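Local structure of glutamate racemase (Bacillus anthracis, 2DWU) at residues 44-49 with 78-83; 122-125 with 129-132. The protein belongs to the Asp/Glu/hydantoin racemase family of two-domain alpha/beta proteins, and its model holds D-glutamic acid in a pocket between the domains. One frame throughout, in Å; residues are numbered along the deposited sequence.

In the fold
Both contacts lie at the D-glutamic acid pocket and follow one another along the chain. In contact 1 the loop 44-49 meets the first turns of helix 78-91, and both segments bind the ligand. In contact 2 the helices 122-127 and 129-137 pack against each other beside contact 1. The centres of the two contacts are about 10 Å apart. They touch directly: G47 O lies 3.1 Å from G123 N, a probable hydrogen bond. The side chains of T124 and Y130 reach T79 and N78. The side chain of T124 comes within about 4 Å of the D-glutamic acid. Contact 2 thus backs the ligand-binding residues of contact 1.

Contact 1: residues 44-49 with 78-83; sequences CPYGPR and NTAAAA. With DGL (D-glutamic acid), chain H.
T79 packs its methyl CG2 against Y46, 3.7 Å from Y46 CB and 3.5 Å from Y46 O. This is a wall of the D-glutamic acid pocket in the alpha/beta fold of the racemase family. Loop 44-49 follows strand 35-39 of a parallel sheet, and helix 78-91 follows strand 70-75. The ligand bridges both segments. Its side-chain carboxylate takes two loop amides: Y46 N to OE2 at 2.8 Å, almost straight at 176°, and G47 N to OE1 at 2.9 Å. P45, which follows a cis peptide bond, brings its CB to 3.3 Å from DGL OE1. The other carboxylate sits on the first turn of the helix. T79 OG1 donates to DGL O at 2.6 Å, and N78 N and N78 ND2 both reach DGL OXT. The helix end would probably favour this negative group. In T79 the hydroxyl lies beside the backbone N (chi1 -58°) and serves the ligand, while the methyl turns to the loop. A80 CB approaches the Y46 ring at its edge, 4.4 Å from CD2. Y46 to R49 form a type I turn. Further out, T121 is hydrogen-bonded to T79 OG1, and the Y46 hydroxyl to D40 OD2.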
ATOM      1  N   CYS B  44      -0.994  30.236  -2.929  1.00 10.74           N
ATOM      2  CA  CYS B  44      -2.034  29.290  -2.509  1.00 12.89           C
ATOM      3  C   CYS B  44      -3.313  30.145  -2.448  1.00 13.78           C
ATOM      4  O   CYS B  44      -3.255  31.300  -2.003  1.00 15.26           O
ATOM      5  CB  CYS B  44      -1.669  28.751  -1.125  1.00 12.47           C
ATOM      6  SG  CYS B  44      -2.723  27.427  -0.499  1.00 17.48           S
ATOM      7  N   PRO B  45      -4.473  29.605  -2.863  1.00 12.39           N
ATOM      8  CA  PRO B  45      -4.731  28.254  -3.385  1.00 10.61           C
ATOM      9  C   PRO B  45      -4.510  28.012  -4.873  1.00 10.63           C
ATOM     10  O   PRO B  45      -4.640  28.919  -5.701  1.00  9.86           O
ATOM     11  CB  PRO B  45      -6.197  28.028  -3.004  1.00 10.97           C
ATOM     12  CG  PRO B  45      -6.781  29.391  -3.255  1.00 11.58           C
ATOM     13  CD  PRO B  45      -5.750  30.327  -2.650  1.00 12.19           C
ATOM     14  N   TYR B  46      -4.169  26.763  -5.192  1.00  7.97           N
ATOM     15  CA  TYR B  46      -4.011  26.325  -6.565  1.00  9.63           C
ATOM     16  C   TYR B  46      -5.339  25.787  -7.093  1.00  8.87           C
ATOM     17  O   TYR B  46      -5.570  25.725  -8.305  1.00  9.12           O
ATOM     18  CB  TYR B  46      -3.006  25.188  -6.630  1.00 10.19           C
ATOM     19  CG  TYR B  46      -1.558  25.593  -6.531  1.00  8.93           C
ATOM     20  CD1 TYR B  46      -1.163  26.915  -6.238  1.00  8.76           C
ATOM     21  CD2 TYR B  46      -0.580  24.646  -6.772  1.00  8.47           C
ATOM     22  CE1 TYR B  46       0.203  27.264  -6.212  1.00  8.96           C
ATOM     23  CE2 TYR B  46       0.761  24.974  -6.740  1.00  9.17           C
ATOM     24  CZ  TYR B  46       1.150  26.268  -6.469  1.00  9.10           C
ATOM     25  OH  TYR B  46       2.507  26.502  -6.500  1.00 11.01           O
ATOM     26  N   GLY B  47      -6.216  25.398  -6.175  1.00  9.08           N
ATOM     27  CA  GLY B  47      -7.477  24.792  -6.569  1.00  9.97           C
ATOM     28  C   GLY B  47      -8.265  25.474  -7.663  1.00 10.50           C
ATOM     29  O   GLY B  47      -8.705  24.822  -8.590  1.00 11.83           O
ATOM     30  N   PRO B  48      -8.438  26.805  -7.580  0.50 10.71           N
ATOM     31  CA  PRO B  48      -9.185  27.600  -8.562  0.50 10.45           C
ATOM     32  C   PRO B  48      -8.370  28.130  -9.740  0.50 10.94           C
ATOM     33  O   PRO B  48      -8.909  28.817 -10.613  0.50 10.41           O
ATOM     34  CB  PRO B  48      -9.748  28.756  -7.724  0.50 11.24           C
ATOM     35  CG  PRO B  48      -9.502  28.363  -6.276  0.50  9.99           C
ATOM     36  CD  PRO B  48      -8.223  27.583  -6.351  0.50  9.86           C
ATOM     37  N   ARG B  49      -7.081  27.810  -9.769  1.00 10.14           N
ATOM     38  CA  ARG B  49      -6.204  28.288 -10.836  1.00 11.05           C
ATOM     39  C   ARG B  49      -6.223  27.445 -12.108  1.00 11.58           C
ATOM     40  O   ARG B  49      -6.604  26.272 -12.086  1.00 12.08           O
ATOM     41  CB  ARG B  49      -4.771  28.385 -10.312  1.00 10.69           C
ATOM     42  CG  ARG B  49      -4.575  29.374  -9.183  1.00 11.53           C
ATOM     43  CD  ARG B  49      -3.076  29.516  -8.880  1.00 10.88           C
ATOM     44  NE  ARG B  49      -2.839  30.454  -7.785  1.00 12.20           N
ATOM     45  CZ  ARG B  49      -2.556  31.744  -7.978  1.00 11.48           C
ATOM     46  NH1 ARG B  49      -2.472  32.228  -9.215  1.00 13.70           N
ATOM     47  NH2 ARG B  49      -2.357  32.539  -6.943  1.00 14.45           N
ATOM     48  N   ASN B  78      -2.763  17.561  -4.248  1.00  6.77           N
ATOM     49  CA  ASN B  78      -3.596  16.840  -5.207  1.00  6.75           C
ATOM     50  C   ASN B  78      -3.873  17.695  -6.440  1.00  7.73           C
ATOM     51  O   ASN B  78      -3.932  17.161  -7.549  1.00  7.23           O
ATOM     52  CB  ASN B  78      -4.929  16.408  -4.550  1.00  7.28           C
ATOM     53  CG  ASN B  78      -4.715  15.450  -3.378  1.00  5.82           C
ATOM     54  OD1 ASN B  78      -4.978  14.208  -3.467  1.00  9.07           O
ATOM     55  ND2 ASN B  78      -4.275  15.988  -2.276  1.00  5.08           N
ATOM     56  N   THR B  79      -4.055  19.010  -6.252  1.00  7.44           N
ATOM     57  CA  THR B  79      -4.316  19.926  -7.376  1.00  7.78           C
ATOM     58  C   THR B  79      -3.105  19.990  -8.310  1.00  7.89           C
ATOM     59  O   THR B  79      -3.232  19.927  -9.544  1.00  8.72           O
ATOM     60  CB  THR B  79      -4.628  21.349  -6.848  1.00  7.07           C
ATOM     61  OG1 THR B  79      -5.762  21.275  -5.968  1.00  7.53           O
ATOM     62  CG2 THR B  79      -4.935  22.305  -8.002  1.00  7.10           C
ATOM     63  N   ALA B  80      -1.925  20.081  -7.695  1.00  8.01           N
ATOM     64  CA  ALA B  80      -0.681  20.143  -8.441  1.00  8.84           C
ATOM     65  C   ALA B  80      -0.450  18.815  -9.156  1.00  8.50           C
ATOM     66  O   ALA B  80      -0.028  18.791 -10.329  1.00  9.59           O
ATOM     67  CB  ALA B  80       0.483  20.460  -7.469  1.00  8.55           C
ATOM     68  N   ALA B  81      -0.750  17.700  -8.484  1.00  7.95           N
ATOM     69  CA  ALA B  81      -0.553  16.406  -9.124  1.00  8.27           C
ATOM     70  C   ALA B  81      -1.473  16.241 -10.330  1.00  9.41           C
ATOM     71  O   ALA B  81      -1.056  15.747 -11.383  1.00 10.75           O
ATOM     72  CB  ALA B  81      -0.765  15.263  -8.143  1.00  8.92           C
ATOM     73  N   ALA B  82      -2.728  16.664 -10.177  1.00  9.37           N
ATOM     74  CA  ALA B  82      -3.680  16.544 -11.273  1.00 11.33           C
ATOM     75  C   ALA B  82      -3.208  17.329 -12.482  1.00 12.14           C
ATOM     76  O   ALA B  82      -3.346  16.880 -13.628  1.00 14.55           O
ATOM     77  CB  ALA B  82      -5.064  17.053 -10.816  1.00 10.93           C
ATOM     78  N   ALA B  83      -2.625  18.492 -12.244  1.00 10.91           N
ATOM     79  CA  ALA B  83      -2.196  19.312 -13.350  1.00 13.82           C
ATOM     80  C   ALA B  83      -0.840  19.001 -13.965  1.00 13.28           C
ATOM     81  O   ALA B  83      -0.641  19.180 -15.171  1.00 14.30           O
ATOM     82  CB  ALA B  83      -2.182  20.773 -12.891  1.00 12.69           C
TER
HETATM   83  N   DGL H 278      -2.974  21.462  -1.474  1.00  7.89           N
HETATM   84  CA  DGL H 278      -4.235  21.610  -2.267  1.00  9.36           C
HETATM   85  C   DGL H 278      -4.719  20.275  -2.711  1.00  8.43           C
HETATM   86  O   DGL H 278      -5.539  20.145  -3.612  1.00  9.04           O
HETATM   87  CB  DGL H 278      -5.319  22.304  -1.412  1.00  9.81           C
HETATM   88  CG  DGL H 278      -4.999  23.818  -1.391  1.00 11.02           C
HETATM   89  CD  DGL H 278      -5.022  24.506  -2.693  1.00 11.78           C
HETATM   90  OE1 DGL H 278      -6.052  24.737  -3.328  1.00  9.88           O
HETATM   91  OE2 DGL H 278      -3.851  24.859  -3.172  1.00 11.62           O
HETATM   92  OXT DGL H 278      -4.223  19.232  -2.105  1.00  8.28           O

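Contact 2: residues 122-125 with 129-132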
ATOM      1  N   VAL B 122     -11.701  22.109  -7.116  1.00  9.28           N
ATOM      2  CA  VAL B 122     -12.258  22.153  -8.446  1.00  9.99           C
ATOM      3  C   VAL B 122     -11.215  21.691  -9.476  1.00 10.23           C
ATOM      4  O   VAL B 122     -11.530  20.913 -10.373  1.00  9.73           O
ATOM      5  CB  VAL B 122     -12.738  23.563  -8.769  1.00 10.85           C
ATOM      6  CG1 VAL B 122     -13.042  23.666 -10.245  1.00 13.02           C
ATOM      7  CG2 VAL B 122     -13.970  23.883  -7.941  1.00 12.21           C
ATOM      8  N   GLY B 123      -9.960  22.122  -9.338  1.00  8.59           N
ATOM      9  CA  GLY B 123      -8.949  21.710 -10.293  1.00  8.07           C
ATOM     10  C   GLY B 123      -8.742  20.200 -10.288  1.00  8.72           C
ATOM     11  O   GLY B 123      -8.649  19.573 -11.334  1.00  9.62           O
ATOM     12  N   THR B 124      -8.684  19.617  -9.102  1.00  8.36           N
ATOM     13  CA  THR B 124      -8.485  18.173  -8.992  1.00  7.45           C
ATOM     14  C   THR B 124      -9.628  17.404  -9.612  1.00  8.59           C
ATOM     15  O   THR B 124      -9.410  16.480 -10.402  1.00  9.64           O
ATOM     16  CB  THR B 124      -8.331  17.768  -7.533  1.00  7.57           C
ATOM     17  OG1 THR B 124      -7.146  18.378  -7.019  1.00  7.94           O
ATOM     18  CG2 THR B 124      -8.230  16.247  -7.391  1.00  8.60           C
ATOM     19  N   ILE B 125     -10.848  17.809  -9.286  1.00  8.99           N
ATOM     20  CA  ILE B 125     -12.003  17.104  -9.818  1.00  9.88           C
ATOM     21  C   ILE B 125     -12.187  17.321 -11.323  1.00 11.66           C
ATOM     22  O   ILE B 125     -12.465  16.365 -12.063  1.00 11.11           O
ATOM     23  CB  ILE B 125     -13.264  17.490  -9.037  1.00  9.82           C
ATOM     24  CG1 ILE B 125     -13.073  17.141  -7.558  1.00  8.73           C
ATOM     25  CG2 ILE B 125     -14.475  16.745  -9.607  1.00 10.67           C
ATOM     26  CD1 ILE B 125     -12.739  15.613  -7.301  1.00 10.07           C
ATOM     27  N   MET B 129      -8.676  13.074 -13.074  0.50  9.97           N
ATOM     28  CA  MET B 129      -7.577  12.126 -12.901  0.50  9.69           C
ATOM     29  C   MET B 129      -7.927  10.948 -11.999  0.50  9.52           C
ATOM     30  O   MET B 129      -7.423   9.840 -12.206  0.50  9.03           O
ATOM     31  CB  MET B 129      -6.311  12.824 -12.372  0.50 10.20           C
ATOM     32  CG  MET B 129      -5.135  11.859 -12.224  0.50 10.14           C
ATOM     33  SD  MET B 129      -3.548  12.638 -11.875  0.50 12.92           S
ATOM     34  CE  MET B 129      -3.370  13.500 -13.374  0.50 11.45           C
ATOM     35  N   TYR B 130      -8.771  11.169 -10.991  1.00  8.43           N
ATOM     36  CA  TYR B 130      -9.143  10.066 -10.119  1.00  9.15           C
ATOM     37  C   TYR B 130      -9.912   9.003 -10.872  1.00  9.13           C
ATOM     38  O   TYR B 130      -9.580   7.829 -10.761  1.00  9.79           O
ATOM     39  CB  TYR B 130      -9.939  10.549  -8.910  1.00  7.11           C
ATOM     40  CG  TYR B 130      -9.032  10.944  -7.765  1.00  7.68           C
ATOM     41  CD1 TYR B 130      -8.421   9.971  -6.985  1.00  6.43           C
ATOM     42  CD2 TYR B 130      -8.777  12.290  -7.485  1.00  7.81           C
ATOM     43  CE1 TYR B 130      -7.555  10.335  -5.919  1.00  7.50           C
ATOM     44  CE2 TYR B 130      -7.933  12.653  -6.448  1.00  7.76           C
ATOM     45  CZ  TYR B 130      -7.330  11.692  -5.676  1.00  7.90           C
ATOM     46  OH  TYR B 130      -6.487  12.105  -4.663  1.00  6.67           O
ATOM     47  N   GLU B 131     -10.922   9.396 -11.655  1.00  8.99           N
ATOM     48  CA  GLU B 131     -11.672   8.404 -12.419  1.00 10.30           C
ATOM     49  C   GLU B 131     -10.744   7.712 -13.414  1.00  9.72           C
ATOM     50  O   GLU B 131     -10.807   6.479 -13.563  1.00 10.06           O
ATOM     51  CB  GLU B 131     -12.839   9.057 -13.174  1.00 13.04           C
ATOM     52  CG  GLU B 131     -13.715   8.003 -13.847  1.00 17.88           C
ATOM     53  CD  GLU B 131     -14.987   8.559 -14.450  1.00 21.96           C
ATOM     54  OE1 GLU B 131     -16.026   7.874 -14.349  1.00 24.94           O
ATOM     55  OE2 GLU B 131     -14.958   9.659 -15.026  1.00 24.28           O
ATOM     56  N   LYS B 132      -9.881   8.476 -14.078  1.00  9.74           N
ATOM     57  CA  LYS B 132      -8.972   7.870 -15.040  1.00 10.77           C
ATOM     58  C   LYS B 132      -8.004   6.897 -14.375  1.00 10.90           C
ATOM     59  O   LYS B 132      -7.758   5.820 -14.903  1.00 11.68           O
ATOM     60  CB  LYS B 132      -8.207   8.938 -15.809  1.00 12.19           C
ATOM     61  CG  LYS B 132      -9.145   9.744 -16.705  1.00 15.33           C
ATOM     62  CD  LYS B 132      -8.404  10.602 -17.671  1.00 21.54           C
ATOM     63  CE  LYS B 132      -7.662  11.717 -17.002  1.00 24.37           C
ATOM     64  NZ  LYS B 132      -6.841  12.457 -18.031  1.00 26.40           N
TER
HETATM   65  O   HOH W   1     -10.307  13.665 -10.267  1.00  9.61           O
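T124 O is gripped by two groups. It accepts a hydrogen bond from water 1 at 3.0 Å, and S127 OG is its other partner. The same water accepts the backbone N-H of Y130, with water 1 O and Y130 N also 3.0 Å apart. It therefore bridges the first turn of helix 122-127 to the first turn of helix 129-137. T124 O and M129 N are 4.4 Å apart, too far for a direct bond. S127 OG is also hydrogen-bonded to M129 N, so this serine ties both helices at their junction. These two short consecutive helices of the alpha/beta fold are separated by N128 alone.

The side-chain contact is small. The methyl CG2 of T124 meets the edge of the Y130 ring, close to the ring plane. It is 3.7 Å from CE2 and 4.0 Å from CD2. Water 1 also lies in that plane at the ring edge. Both T124 and Y130 are buried. In T124, CG2 is anti to the backbone N and OG1 lies beside it (OG1 chi1 -64°). This turns the methyl to the tyrosine and lets OG1 form a weak hydrogen bond with T79 OG1. The hydroxyl of Y130 comes close to N78 OD1, a weak hydrogen bond at most. Y130 and T124 thus each meet a residue of the D-glutamic acid pocket.

T121 OG1 is hydrogen-bonded to T124 N in the first turn of helix 122-127. That helix follows directly on strand 115-120. I125 rests on S145 and A147 of the adjacent strand 142-147. Helix 129-137 packs against helix 100-110, where M129 and Y130 both touch I100.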